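Side-chain contacts in botulinum neurotoxin type C1 (Clostridium botulinum, PDB 3R4S), which enters nerve cells by binding two ganglioside molecules and, as a bontoxilysin, probably acts there as a zinc endopeptidase: residues G37-N42 against F49-S54; T97-V102 against M208-F213; V255-L260 against Y366-I371; I384-T389 against A414-S419. All coordinates share one frame; numbering follows the deposited sequence.

Contact 1: residues G37-N42 against F49-S54; sequences GDVQLN and FKLGSS
F49 holds its ring in the position between its own N and C (chi1 63°), which turns the phenyl aside and leaves CB to meet L41; in L41, chi1 (-63°) sets CG anti to the carbonyl carbon, and from there CD2 reaches 3.4 Å from F49 CB. V39 and L51 lie side by side and point the same way, V39 CG2 being 3.9 Å from L51 CD2, while V39 CG1 is 4.1 Å from F49 CB, set obliquely to the ring. The backbones are joined at the pair Q40 and K50: Q40 N donates to K50 O (3.2 Å, 165° at the hydrogen), and K50 N returns a bond to Q40 O at 2.8 Å. On the side of Q40 and K50 the polar ends diverge, and Q40 NE2 turns to D38 OD2 at 3.2 Å, the carboxylate oxygen lying in the amide plane. Beyond the paired residues a water accepts from G52 N and donates to D38 O, each at 2.8 Å, linking the two segments. F49 also meets F188 edge-to-face. Q40 with K50 as the hydrogen-bonded pair and L41 with F49 as the non-hydrogen-bonded one define an antiparallel beta hairpin, here at one sheet of the concanavalin-like jelly roll.

Contact 2: residues T97-V102 against M208-F213; sequences TIIDSV and MWIRDF
I98 and M208 make the close part of this contact, with the thioether sulfur set among the isoleucine's branches. M208 SD lies 3.7 Å from I98 CB and 3.9 Å from both I98 CG2 and I98 CD1, so three carbons of one side chain surround it on one side. M208 can reach that far because its chain runs extended through chi1 and chi2 and bends only at chi3 (74°), which turns CE back toward the I98 backbone, 3.9 Å from I98 O. The other end is looser. I99 CD1 and I210 CD1 approach only to 4.4 Å, and I99 CG2 stands 4.1 Å from F213 CE1, meeting the ring obliquely as the two side chains slide past each other in opposite directions. This wider end is not a solvent side: all five touching residues are buried, and W108 and F188 also pack on both I99 and F213. I98 and I99 both face I110 in a classic beta bulge, consistent with two consecutive side chains pointing at the same opposing strand. The CA atoms of I98 and M208 are 8.4 Å apart, too far for strand pairing. With side chains of only hydrocarbon and sulfur meeting between the two sheets of the jelly roll, cohesion here probably rests on dispersion and the exclusion of water, without directional polar bonds.

Contact 3: residues V255-L260 against Y366-I371; sequences VNIDYL and YYASQI
I257 packs on Y366 and A368, and its branches divide the work. From CB, which points toward the opposite segment, CG2 goes over one face of the Y366 ring: it lies 4.0 Å from the ring centroid and 14° off the ring normal, the geometry of a CH-pi contact, with Y366 CE1 at 3.9 Å. The other branch begins at CG1, which meets A368 CB at 4.0 Å, and its tip, I257 CD1, bends back to 4.2 Å from Y366 CD2. That return follows from chi2 of -49°, which brings the tip to the CD2 side of the ring. L260 adds a second hydrophobic contact at the far end of the ring, where its CD1 is 3.6 Å from Y366 CE2 and 3.7 Å from Y366 OH, approaching obliquely. The phenol oxygen also has a polar partner: a water 2.8 Å from Y366 OH donates to I257 O, so the same two residues are linked by packing and through solvent. The loop carrying I257 is shaped by an Asx turn, in which N256 OD1 accepts from D258 N with the donor tilted 31° from the carbonyl plane; N256 ND2 is held in turn by S421 O. L260 also packs on Y241, and Y366 on N139. The contact thus joins the loop after strand 251-256 to the segment 366-371, on strand 367-374, two parts of the beta-trefoil that forms the C-terminal receptor-binding half.

Contact 4: residues I384-T389 against A414-S419; sequences ICSIGT and ASLLES
L416 and I384 meet at an oblique angle, the leucine pointing from its short 3-10 segment onto the strand. L416 CD2 is the shared contact atom: it lies 4.0 Å from I384 CG2 and 4.0 Å from S386 CB, and thus sits against two residues that project from the same side of strand 381-392. L416 CB adds a further approach to I384 CG2 at 4.1 Å. L417 crosses I384 obliquely as well, but at the other branch, its CD2 being 3.8 Å from I384 CD1. The isoleucine can serve both leucines because CG1 is opposite its backbone N (chi1 -165°) and the chain continues extended to CD1, while CG2 is left to L416. S386 contributes its CB here, whereas its hydroxyl bonds to S421 OG. The leucines are presented by a tightly wound backbone: L417 N bonds to A414 O at 3.1 Å, and a type I turn from L416 to S419 is closed by S419 N to L416 O at 2.9 Å. Q370 of the adjoining strand fixes this loop further, its NE2 bonding to L417 O. The result is a loop between strands 401-409 and 424-428 packed by its leucines against I384 and S386 of strand 381-392 in the beta-trefoil domain.

From the N terminus, contact 1 closes first, a short hairpin loop with six residues between its segments. Contact 2 then spans 105 residues and brings strands of the two different jelly-roll sheets face to face. The two touch, since strands 49-52 and 207-216 are neighbours: F49 N lies 2.8 Å from I210 O, probably a hydrogen bond. Contact 3 opens only after contact 2 has closed and spans another 105 residues within the trefoil; contact 4 follows with 24. These two also meet, through neighbouring strands 367-374 and 381-392. All four are in series, neither nesting nor crossing. Contacts 1 and 4 lie on opposite sides of the chain's centre, their centres about 41 Å apart.

Contact 1: residues G37-N42 against F49-S54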
loop_
_atom_site.group_PDB
_atom_site.type_symbol
_atom_site.label_atom_id
_atom_site.label_comp_id
_atom_site.label_asym_id
_atom_site.label_seq_id
_atom_site.Cartn_x
_atom_site.Cartn_y
_atom_site.Cartn_z
ATOM N N GLY A 37 25.709 -9.810 -1.830
ATOM C CA GLY A 37 24.775 -10.319 -2.813
ATOM C C GLY A 37 24.029 -9.219 -3.542
ATOM O O GLY A 37 24.485 -8.082 -3.625
ATOM N N ASP A 38 22.858 -9.566 -4.054
ATOM C CA ASP A 38 22.057 -8.660 -4.864
ATOM C C ASP A 38 21.190 -7.755 -3.992
ATOM O O ASP A 38 20.071 -8.120 -3.645
ATOM C CB ASP A 38 21.171 -9.478 -5.812
ATOM C CG ASP A 38 20.438 -8.621 -6.826
ATOM O OD1 ASP A 38 19.821 -9.204 -7.743
ATOM O OD2 ASP A 38 20.469 -7.376 -6.721
ATOM N N VAL A 39 21.707 -6.581 -3.637
ATOM C CA VAL A 39 20.919 -5.591 -2.913
ATOM C C VAL A 39 20.691 -4.375 -3.791
ATOM O O VAL A 39 21.646 -3.677 -4.129
ATOM C CB VAL A 39 21.624 -5.111 -1.619
ATOM C CG1 VAL A 39 20.723 -4.130 -0.872
ATOM C CG2 VAL A 39 21.995 -6.283 -0.730
ATOM N N GLN A 40 19.437 -4.112 -4.158
ATOM C CA GLN A 40 19.121 -2.950 -5.003
ATOM C C GLN A 40 18.686 -1.735 -4.190
ATOM O O GLN A 40 17.729 -1.809 -3.415
ATOM C CB GLN A 40 18.023 -3.284 -6.018
ATOM C CG GLN A 40 18.457 -4.212 -7.136
ATOM C CD GLN A 40 19.649 -3.673 -7.915
ATOM O OE1 GLN A 40 19.610 -2.558 -8.443
ATOM N NE2 GLN A 40 20.715 -4.470 -7.993
ATOM N N LEU A 41 19.382 -0.617 -4.379
ATOM C CA LEU A 41 19.014 0.631 -3.727
ATOM C C LEU A 41 18.237 1.522 -4.672
ATOM O O LEU A 41 18.619 1.709 -5.823
ATOM C CB LEU A 41 20.255 1.388 -3.253
ATOM C CG LEU A 41 21.127 0.713 -2.206
ATOM C CD1 LEU A 41 22.073 1.743 -1.583
ATOM C CD2 LEU A 41 20.256 0.068 -1.151
ATOM N N ASN A 42 17.151 2.093 -4.178
ATOM C CA ASN A 42 16.325 2.965 -4.989
ATOM C C ASN A 42 16.845 4.389 -4.840
ATOM O O ASN A 42 16.974 4.877 -3.721
ATOM C CB ASN A 42 14.866 2.849 -4.534
ATOM C CG ASN A 42 13.923 3.698 -5.361
ATOM O OD1 ASN A 42 14.349 4.428 -6.248
ATOM N ND2 ASN A 42 12.625 3.609 -5.068
ATOM N N PHE A 49 15.571 -0.297 0.011
ATOM C CA PHE A 49 16.414 -1.342 -0.549
ATOM C C PHE A 49 15.591 -2.588 -0.843
ATOM O O PHE A 49 14.611 -2.875 -0.153
ATOM C CB PHE A 49 17.673 -1.627 0.294
ATOM C CG PHE A 49 17.407 -2.162 1.694
ATOM C CD1 PHE A 49 17.321 -3.524 1.926
ATOM C CD2 PHE A 49 17.302 -1.296 2.780
ATOM C CE1 PHE A 49 17.108 -4.021 3.216
ATOM C CE2 PHE A 49 17.084 -1.775 4.070
ATOM C CZ PHE A 49 16.993 -3.146 4.290
ATOM N N LYS A 50 15.967 -3.308 -1.894
ATOM C CA LYS A 50 15.206 -4.473 -2.319
ATOM C C LYS A 50 16.012 -5.754 -2.209
ATOM O O LYS A 50 17.160 -5.804 -2.649
ATOM C CB LYS A 50 14.735 -4.313 -3.767
ATOM C CG LYS A 50 13.913 -5.506 -4.235
ATOM C CD LYS A 50 13.445 -5.354 -5.672
ATOM C CE LYS A 50 14.518 -5.798 -6.659
ATOM N NZ LYS A 50 13.934 -6.002 -8.020
ATOM N N LEU A 51 15.401 -6.786 -1.632
ATOM C CA LEU A 51 16.011 -8.110 -1.551
ATOM C C LEU A 51 15.151 -9.168 -2.237
ATOM O O LEU A 51 13.933 -9.036 -2.313
ATOM C CB LEU A 51 16.218 -8.523 -0.096
ATOM C CG LEU A 51 17.000 -7.585 0.815
ATOM C CD1 LEU A 51 17.092 -8.200 2.202
ATOM C CD2 LEU A 51 18.392 -7.283 0.252
ATOM N N GLY A 52 15.793 -10.222 -2.728
ATOM C CA GLY A 52 15.098 -11.321 -3.364
ATOM C C GLY A 52 15.369 -12.611 -2.622
ATOM O O GLY A 52 16.319 -12.693 -1.843
ATOM N N SER A 53 14.539 -13.620 -2.860
ATOM C CA SER A 53 14.636 -14.880 -2.121
ATOM C C SER A 53 15.404 -15.991 -2.840
ATOM O O SER A 53 15.823 -16.954 -2.210
ATOM C CB SER A 53 13.242 -15.404 -1.763
ATOM O OG SER A 53 12.536 -15.788 -2.927
ATOM N N SER A 54 15.577 -15.882 -4.151
ATOM C CA SER A 54 16.155 -17.001 -4.887
ATOM C C SER A 54 17.648 -16.858 -5.205
ATOM O O SER A 54 18.133 -15.777 -5.539
ATOM C CB SER A 54 15.346 -17.289 -6.156
ATOM O OG SER A 54 15.435 -16.212 -7.070
HETATM O O HOH W 1 18.487 -10.379 -3.607
HETATM O O HOH W 2 17.521 -7.137 -5.188
#

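Contact 2: residues T97-V102 against M208-F213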
loop_
_atom_site.group_PDB
_atom_site.type_symbol
_atom_site.label_atom_id
_atom_site.label_comp_id
_atom_site.label_asym_id
_atom_site.label_seq_id
_atom_site.Cartn_x
_atom_site.Cartn_y
_atom_site.Cartn_z
ATOM N N THR A 97 12.125 -16.448 7.258
ATOM C CA THR A 97 12.670 -15.434 8.147
ATOM C C THR A 97 13.109 -14.309 7.236
ATOM O O THR A 97 13.679 -14.577 6.186
ATOM C CB THR A 97 13.881 -15.970 8.904
ATOM O OG1 THR A 97 13.452 -17.050 9.737
ATOM C CG2 THR A 97 14.510 -14.879 9.780
ATOM N N ILE A 98 12.802 -13.065 7.601
ATOM C CA ILE A 98 13.161 -11.913 6.776
ATOM C C ILE A 98 14.066 -10.893 7.486
ATOM O O ILE A 98 14.932 -10.282 6.860
ATOM C CB ILE A 98 11.925 -11.179 6.214
ATOM C CG1 ILE A 98 10.933 -10.857 7.335
ATOM C CG2 ILE A 98 11.263 -12.005 5.094
ATOM C CD1 ILE A 98 9.755 -9.997 6.875
ATOM N N ILE A 99 13.847 -10.688 8.775
ATOM C CA ILE A 99 14.694 -9.768 9.548
ATOM C C ILE A 99 15.039 -10.458 10.856
ATOM O O ILE A 99 14.170 -10.675 11.703
ATOM C CB ILE A 99 14.002 -8.412 9.834
ATOM C CG1 ILE A 99 13.396 -7.833 8.560
ATOM C CG2 ILE A 99 14.992 -7.413 10.453
ATOM C CD1 ILE A 99 12.540 -6.604 8.797
ATOM N N ASP A 100 16.302 -10.826 11.015
ATOM C CA ASP A 100 16.671 -11.734 12.091
ATOM C C ASP A 100 17.721 -11.158 13.036
ATOM O O ASP A 100 18.783 -10.681 12.610
ATOM C CB ASP A 100 17.155 -13.082 11.531
ATOM C CG ASP A 100 17.394 -14.107 12.638
ATOM O OD1 ASP A 100 16.412 -14.601 13.220
ATOM O OD2 ASP A 100 18.561 -14.391 12.955
ATOM N N SER A 101 17.419 -11.212 14.327
ATOM C CA SER A 101 18.368 -10.785 15.342
ATOM C C SER A 101 18.497 -11.868 16.420
ATOM O O SER A 101 18.356 -11.616 17.609
ATOM C CB SER A 101 17.940 -9.444 15.937
ATOM O OG SER A 101 19.032 -8.822 16.571
ATOM N N VAL A 102 18.753 -13.090 15.981
ATOM C CA VAL A 102 18.930 -14.214 16.889
ATOM C C VAL A 102 20.358 -14.724 16.819
ATOM O O VAL A 102 20.902 -14.926 15.738
ATOM C CB VAL A 102 17.958 -15.371 16.570
ATOM C CG1 VAL A 102 18.384 -16.655 17.312
ATOM C CG2 VAL A 102 16.523 -14.971 16.927
ATOM N N MET A 208 11.391 -8.447 -1.292
ATOM C CA MET A 208 11.009 -7.648 -0.146
ATOM C C MET A 208 11.694 -6.296 -0.272
ATOM O O MET A 208 12.884 -6.226 -0.583
ATOM C CB MET A 208 11.410 -8.350 1.155
ATOM C CG MET A 208 11.238 -7.493 2.405
ATOM S SD MET A 208 11.762 -8.342 3.921
ATOM C CE MET A 208 13.554 -8.285 3.771
ATOM N N TRP A 209 10.939 -5.229 -0.047
ATOM C CA TRP A 209 11.497 -3.890 -0.013
ATOM C C TRP A 209 11.396 -3.392 1.411
ATOM O O TRP A 209 10.403 -3.666 2.098
ATOM C CB TRP A 209 10.699 -2.935 -0.896
ATOM C CG TRP A 209 10.738 -3.202 -2.359
ATOM C CD1 TRP A 209 11.484 -2.537 -3.296
ATOM C CD2 TRP A 209 9.956 -4.160 -3.077
ATOM N NE1 TRP A 209 11.219 -3.033 -4.551
ATOM C CE2 TRP A 209 10.287 -4.032 -4.445
ATOM C CE3 TRP A 209 9.016 -5.121 -2.697
ATOM C CZ2 TRP A 209 9.713 -4.833 -5.437
ATOM C CZ3 TRP A 209 8.439 -5.916 -3.685
ATOM C CH2 TRP A 209 8.793 -5.762 -5.039
ATOM N N ILE A 210 12.418 -2.645 1.834
ATOM C CA ILE A 210 12.490 -2.062 3.159
ATOM C C ILE A 210 12.974 -0.615 3.071
ATOM O O ILE A 210 13.868 -0.298 2.281
ATOM C CB ILE A 210 13.496 -2.825 4.053
ATOM C CG1 ILE A 210 13.087 -4.296 4.209
ATOM C CG2 ILE A 210 13.637 -2.133 5.419
ATOM C CD1 ILE A 210 11.814 -4.507 5.016
ATOM N N ARG A 211 12.384 0.266 3.877
ATOM C CA ARG A 211 12.985 1.585 4.107
ATOM C C ARG A 211 12.653 2.123 5.491
ATOM O O ARG A 211 11.620 1.776 6.089
ATOM C CB ARG A 211 12.615 2.594 3.015
ATOM C CG ARG A 211 11.120 2.878 2.869
ATOM C CD ARG A 211 10.684 4.124 3.634
ATOM N NE ARG A 211 9.322 4.540 3.274
ATOM C CZ ARG A 211 8.774 5.701 3.634
ATOM N NH1 ARG A 211 9.475 6.568 4.365
ATOM N NH2 ARG A 211 7.530 6.007 3.264
ATOM N N ASP A 212 13.572 2.939 6.002
ATOM C CA ASP A 212 13.462 3.566 7.315
ATOM C C ASP A 212 13.213 2.578 8.458
ATOM O O ASP A 212 12.170 2.613 9.117
ATOM C CB ASP A 212 12.431 4.694 7.289
ATOM C CG ASP A 212 12.845 5.829 6.348
ATOM O OD1 ASP A 212 14.041 6.205 6.355
ATOM O OD2 ASP A 212 11.984 6.336 5.596
ATOM N N PHE A 213 14.195 1.707 8.677
ATOM C CA PHE A 213 14.154 0.733 9.763
ATOM C C PHE A 213 14.788 1.382 10.991
ATOM O O PHE A 213 16.002 1.617 11.029
ATOM C CB PHE A 213 14.884 -0.569 9.367
ATOM C CG PHE A 213 14.906 -1.604 10.453
ATOM C CD1 PHE A 213 13.967 -2.633 10.475
ATOM C CD2 PHE A 213 15.857 -1.544 11.466
ATOM C CE1 PHE A 213 13.986 -3.587 11.489
ATOM C CE2 PHE A 213 15.882 -2.488 12.483
ATOM C CZ PHE A 213 14.943 -3.504 12.499
#

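Contact 3: residues V255-L260 against Y366-I371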
loop_
_atom_site.group_PDB
_atom_site.type_symbol
_atom_site.label_atom_id
_atom_site.label_comp_id
_atom_site.label_asym_id
_atom_site.label_seq_id
_atom_site.Cartn_x
_atom_site.Cartn_y
_atom_site.Cartn_z
ATOM N N VAL A 255 -9.885 0.383 -10.387
ATOM C CA VAL A 255 -10.820 -0.492 -9.687
ATOM C C VAL A 255 -11.614 0.265 -8.635
ATOM O O VAL A 255 -11.151 1.261 -8.065
ATOM C CB VAL A 255 -10.100 -1.666 -9.000
ATOM C CG1 VAL A 255 -9.472 -2.590 -10.034
ATOM C CG2 VAL A 255 -9.038 -1.147 -8.032
ATOM N N ASN A 256 -12.825 -0.205 -8.386
ATOM C CA ASN A 256 -13.620 0.329 -7.304
ATOM C C ASN A 256 -13.416 -0.568 -6.102
ATOM O O ASN A 256 -13.513 -1.792 -6.221
ATOM C CB ASN A 256 -15.094 0.366 -7.691
ATOM C CG ASN A 256 -15.923 1.136 -6.705
ATOM O OD1 ASN A 256 -16.374 0.592 -5.703
ATOM N ND2 ASN A 256 -16.116 2.421 -6.971
ATOM N N ILE A 257 -13.115 0.035 -4.953
ATOM C CA ILE A 257 -12.821 -0.721 -3.735
ATOM C C ILE A 257 -13.970 -1.669 -3.346
ATOM O O ILE A 257 -13.738 -2.752 -2.804
ATOM C CB ILE A 257 -12.449 0.216 -2.558
ATOM C CG1 ILE A 257 -11.174 1.001 -2.888
ATOM C CG2 ILE A 257 -12.263 -0.579 -1.254
ATOM C CD1 ILE A 257 -10.026 0.140 -3.403
ATOM N N ASP A 258 -15.201 -1.267 -3.633
ATOM C CA ASP A 258 -16.364 -2.124 -3.378
ATOM C C ASP A 258 -16.503 -3.275 -4.376
ATOM O O ASP A 258 -17.317 -4.169 -4.174
ATOM C CB ASP A 258 -17.653 -1.297 -3.388
ATOM C CG ASP A 258 -17.966 -0.686 -2.034
ATOM O OD1 ASP A 258 -17.233 -0.990 -1.073
ATOM O OD2 ASP A 258 -18.944 0.086 -1.932
ATOM N N TYR A 259 -15.711 -3.255 -5.446
ATOM C CA TYR A 259 -15.847 -4.247 -6.508
ATOM C C TYR A 259 -14.504 -4.680 -7.074
ATOM O O TYR A 259 -14.269 -4.569 -8.281
ATOM C CB TYR A 259 -16.715 -3.689 -7.639
ATOM C CG TYR A 259 -18.171 -3.562 -7.253
ATOM C CD1 TYR A 259 -19.040 -4.641 -7.385
ATOM C CD2 TYR A 259 -18.674 -2.371 -6.751
ATOM C CE1 TYR A 259 -20.382 -4.538 -7.033
ATOM C CE2 TYR A 259 -20.018 -2.253 -6.395
ATOM C CZ TYR A 259 -20.865 -3.341 -6.544
ATOM O OH TYR A 259 -22.197 -3.244 -6.189
ATOM N N LEU A 260 -13.636 -5.187 -6.205
ATOM C CA LEU A 260 -12.279 -5.538 -6.599
ATOM C C LEU A 260 -12.277 -6.723 -7.547
ATOM O O LEU A 260 -11.341 -6.895 -8.319
ATOM C CB LEU A 260 -11.417 -5.848 -5.363
ATOM C CG LEU A 260 -11.180 -4.634 -4.452
ATOM C CD1 LEU A 260 -10.372 -5.017 -3.226
ATOM C CD2 LEU A 260 -10.478 -3.536 -5.216
ATOM N N TYR A 366 -6.107 -0.319 2.353
ATOM C CA TYR A 366 -6.140 0.068 0.935
ATOM C C TYR A 366 -5.479 1.425 0.700
ATOM O O TYR A 366 -5.609 2.330 1.530
ATOM C CB TYR A 366 -7.587 0.181 0.430
ATOM C CG TYR A 366 -8.351 -1.113 0.437
ATOM C CD1 TYR A 366 -9.364 -1.342 1.363
ATOM C CD2 TYR A 366 -8.064 -2.117 -0.492
ATOM C CE1 TYR A 366 -10.071 -2.550 1.369
ATOM C CE2 TYR A 366 -8.759 -3.322 -0.493
ATOM C CZ TYR A 366 -9.761 -3.533 0.440
ATOM O OH TYR A 366 -10.457 -4.724 0.438
ATOM N N TYR A 367 -4.812 1.569 -0.443
ATOM C CA TYR A 367 -4.460 2.886 -1.000
ATOM C C TYR A 367 -5.428 3.203 -2.140
ATOM O O TYR A 367 -5.510 2.451 -3.115
ATOM C CB TYR A 367 -3.047 2.872 -1.568
ATOM C CG TYR A 367 -1.971 2.648 -0.536
ATOM C CD1 TYR A 367 -1.432 3.713 0.184
ATOM C CD2 TYR A 367 -1.478 1.375 -0.299
ATOM C CE1 TYR A 367 -0.421 3.501 1.127
ATOM C CE2 TYR A 367 -0.487 1.157 0.634
ATOM C CZ TYR A 367 0.041 2.217 1.336
ATOM O OH TYR A 367 1.017 1.958 2.266
ATOM N N ALA A 368 -6.148 4.316 -2.033
ATOM C CA ALA A 368 -7.204 4.621 -2.991
ATOM C C ALA A 368 -7.390 6.118 -3.129
ATOM O O ALA A 368 -6.559 6.900 -2.674
ATOM C CB ALA A 368 -8.511 3.964 -2.548
ATOM N N SER A 369 -8.497 6.522 -3.739
ATOM C CA SER A 369 -8.731 7.933 -3.967
ATOM C C SER A 369 -10.213 8.212 -4.091
ATOM O O SER A 369 -11.033 7.303 -4.243
ATOM C CB SER A 369 -8.017 8.387 -5.250
ATOM O OG SER A 369 -8.518 7.670 -6.383
ATOM N N GLN A 370 -10.553 9.487 -4.006
ATOM C CA GLN A 370 -11.882 9.941 -4.346
ATOM C C GLN A 370 -11.716 10.887 -5.517
ATOM O O GLN A 370 -10.717 11.617 -5.607
ATOM C CB GLN A 370 -12.563 10.626 -3.168
ATOM C CG GLN A 370 -12.976 9.657 -2.064
ATOM C CD GLN A 370 -13.776 10.337 -0.974
ATOM O OE1 GLN A 370 -13.348 11.342 -0.433
ATOM N NE2 GLN A 370 -14.957 9.798 -0.660
ATOM N N ILE A 371 -12.675 10.842 -6.435
ATOM C CA ILE A 371 -12.551 11.582 -7.682
ATOM C C ILE A 371 -13.809 12.398 -7.890
ATOM O O ILE A 371 -14.923 11.868 -7.914
ATOM C CB ILE A 371 -12.297 10.633 -8.856
ATOM C CG1 ILE A 371 -11.088 9.742 -8.549
ATOM C CG2 ILE A 371 -12.082 11.424 -10.157
ATOM C CD1 ILE A 371 -10.933 8.555 -9.503
HETATM O O HOH W 3 -13.155 -3.992 -0.005
#

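Contact 4: residues I384-T389 against A414-S419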
loop_
_atom_site.group_PDB
_atom_site.type_symbol
_atom_site.label_atom_id
_atom_site.label_comp_id
_atom_site.label_asym_id
_atom_site.label_seq_id
_atom_site.Cartn_x
_atom_site.Cartn_y
_atom_site.Cartn_z
ATOM N N ILE A 384 -19.300 13.649 -7.171
ATOM C CA ILE A 384 -18.315 12.644 -6.778
ATOM C C ILE A 384 -18.520 11.386 -7.614
ATOM O O ILE A 384 -19.655 11.024 -7.927
ATOM C CB ILE A 384 -18.433 12.301 -5.261
ATOM C CG1 ILE A 384 -17.192 11.557 -4.759
ATOM C CG2 ILE A 384 -19.725 11.513 -4.965
ATOM C CD1 ILE A 384 -17.178 11.358 -3.250
ATOM N N CYS A 385 -17.427 10.723 -7.976
ATOM C CA CYS A 385 -17.505 9.481 -8.752
ATOM C C CYS A 385 -17.874 8.294 -7.884
ATOM O O CYS A 385 -17.265 8.058 -6.841
ATOM C CB CYS A 385 -16.181 9.206 -9.474
ATOM S SG CYS A 385 -15.853 10.418 -10.766
ATOM N N SER A 386 -18.873 7.545 -8.330
ATOM C CA SER A 386 -19.341 6.374 -7.614
ATOM C C SER A 386 -19.573 5.251 -8.628
ATOM O O SER A 386 -19.062 5.302 -9.744
ATOM C CB SER A 386 -20.630 6.712 -6.852
ATOM O OG SER A 386 -20.994 5.656 -5.983
ATOM N N ILE A 387 -20.354 4.255 -8.241
ATOM C CA ILE A 387 -20.587 3.082 -9.062
ATOM C C ILE A 387 -21.971 2.541 -8.702
ATOM O O ILE A 387 -22.414 2.669 -7.558
ATOM C CB ILE A 387 -19.506 2.014 -8.796
ATOM C CG1 ILE A 387 -19.616 0.859 -9.788
ATOM C CG2 ILE A 387 -19.579 1.501 -7.346
ATOM C CD1 ILE A 387 -18.418 -0.094 -9.750
ATOM N N GLY A 388 -22.667 1.961 -9.676
ATOM C CA GLY A 388 -23.957 1.352 -9.406
ATOM C C GLY A 388 -24.541 0.578 -10.581
ATOM O O GLY A 388 -23.970 0.544 -11.679
ATOM N N THR A 389 -25.697 -0.035 -10.349
ATOM C CA THR A 389 -26.338 -0.865 -11.360
ATOM C C THR A 389 -27.504 -0.119 -11.994
ATOM O O THR A 389 -28.459 0.228 -11.313
ATOM C CB THR A 389 -26.838 -2.174 -10.742
ATOM O OG1 THR A 389 -25.715 -2.916 -10.257
ATOM C CG2 THR A 389 -27.602 -3.019 -11.776
ATOM N N ALA A 414 -22.223 15.458 -0.927
ATOM C CA ALA A 414 -21.629 15.310 0.405
ATOM C C ALA A 414 -22.137 14.071 1.134
ATOM O O ALA A 414 -21.403 13.443 1.895
ATOM C CB ALA A 414 -21.888 16.551 1.255
ATOM N N SER A 415 -23.394 13.714 0.903
ATOM C CA SER A 415 -23.968 12.574 1.611
ATOM C C SER A 415 -23.288 11.249 1.239
ATOM O O SER A 415 -23.446 10.246 1.940
ATOM C CB SER A 415 -25.474 12.481 1.349
ATOM O OG SER A 415 -25.736 12.126 0.003
ATOM N N LEU A 416 -22.515 11.252 0.153
ATOM C CA LEU A 416 -21.851 10.035 -0.319
ATOM C C LEU A 416 -20.379 9.984 0.089
ATOM O O LEU A 416 -19.682 9.014 -0.189
ATOM C CB LEU A 416 -21.969 9.964 -1.843
ATOM C CG LEU A 416 -22.216 8.628 -2.545
ATOM C CD1 LEU A 416 -23.340 7.854 -1.871
ATOM C CD2 LEU A 416 -22.526 8.870 -4.024
ATOM N N LEU A 417 -19.906 11.032 0.755
ATOM C CA LEU A 417 -18.474 11.186 1.020
ATOM C C LEU A 417 -17.867 10.062 1.831
ATOM O O LEU A 417 -16.680 9.759 1.691
ATOM C CB LEU A 417 -18.199 12.519 1.717
ATOM C CG LEU A 417 -18.122 13.714 0.774
ATOM C CD1 LEU A 417 -18.036 15.022 1.549
ATOM C CD2 LEU A 417 -16.927 13.557 -0.158
ATOM N N GLU A 418 -18.668 9.454 2.699
ATOM C CA GLU A 418 -18.170 8.389 3.559
ATOM C C GLU A 418 -18.394 7.012 2.932
ATOM O O GLU A 418 -18.069 5.990 3.538
ATOM C CB GLU A 418 -18.846 8.444 4.935
ATOM C CG GLU A 418 -18.620 9.748 5.699
ATOM C CD GLU A 418 -17.142 10.047 5.901
ATOM O OE1 GLU A 418 -16.445 9.249 6.572
ATOM O OE2 GLU A 418 -16.670 11.080 5.381
ATOM N N SER A 419 -18.951 6.970 1.727
ATOM C CA SER A 419 -19.215 5.675 1.087
ATOM C C SER A 419 -17.960 5.075 0.465
ATOM O O SER A 419 -17.258 5.740 -0.293
ATOM C CB SER A 419 -20.289 5.803 0.013
ATOM O OG SER A 419 -20.392 4.593 -0.733
#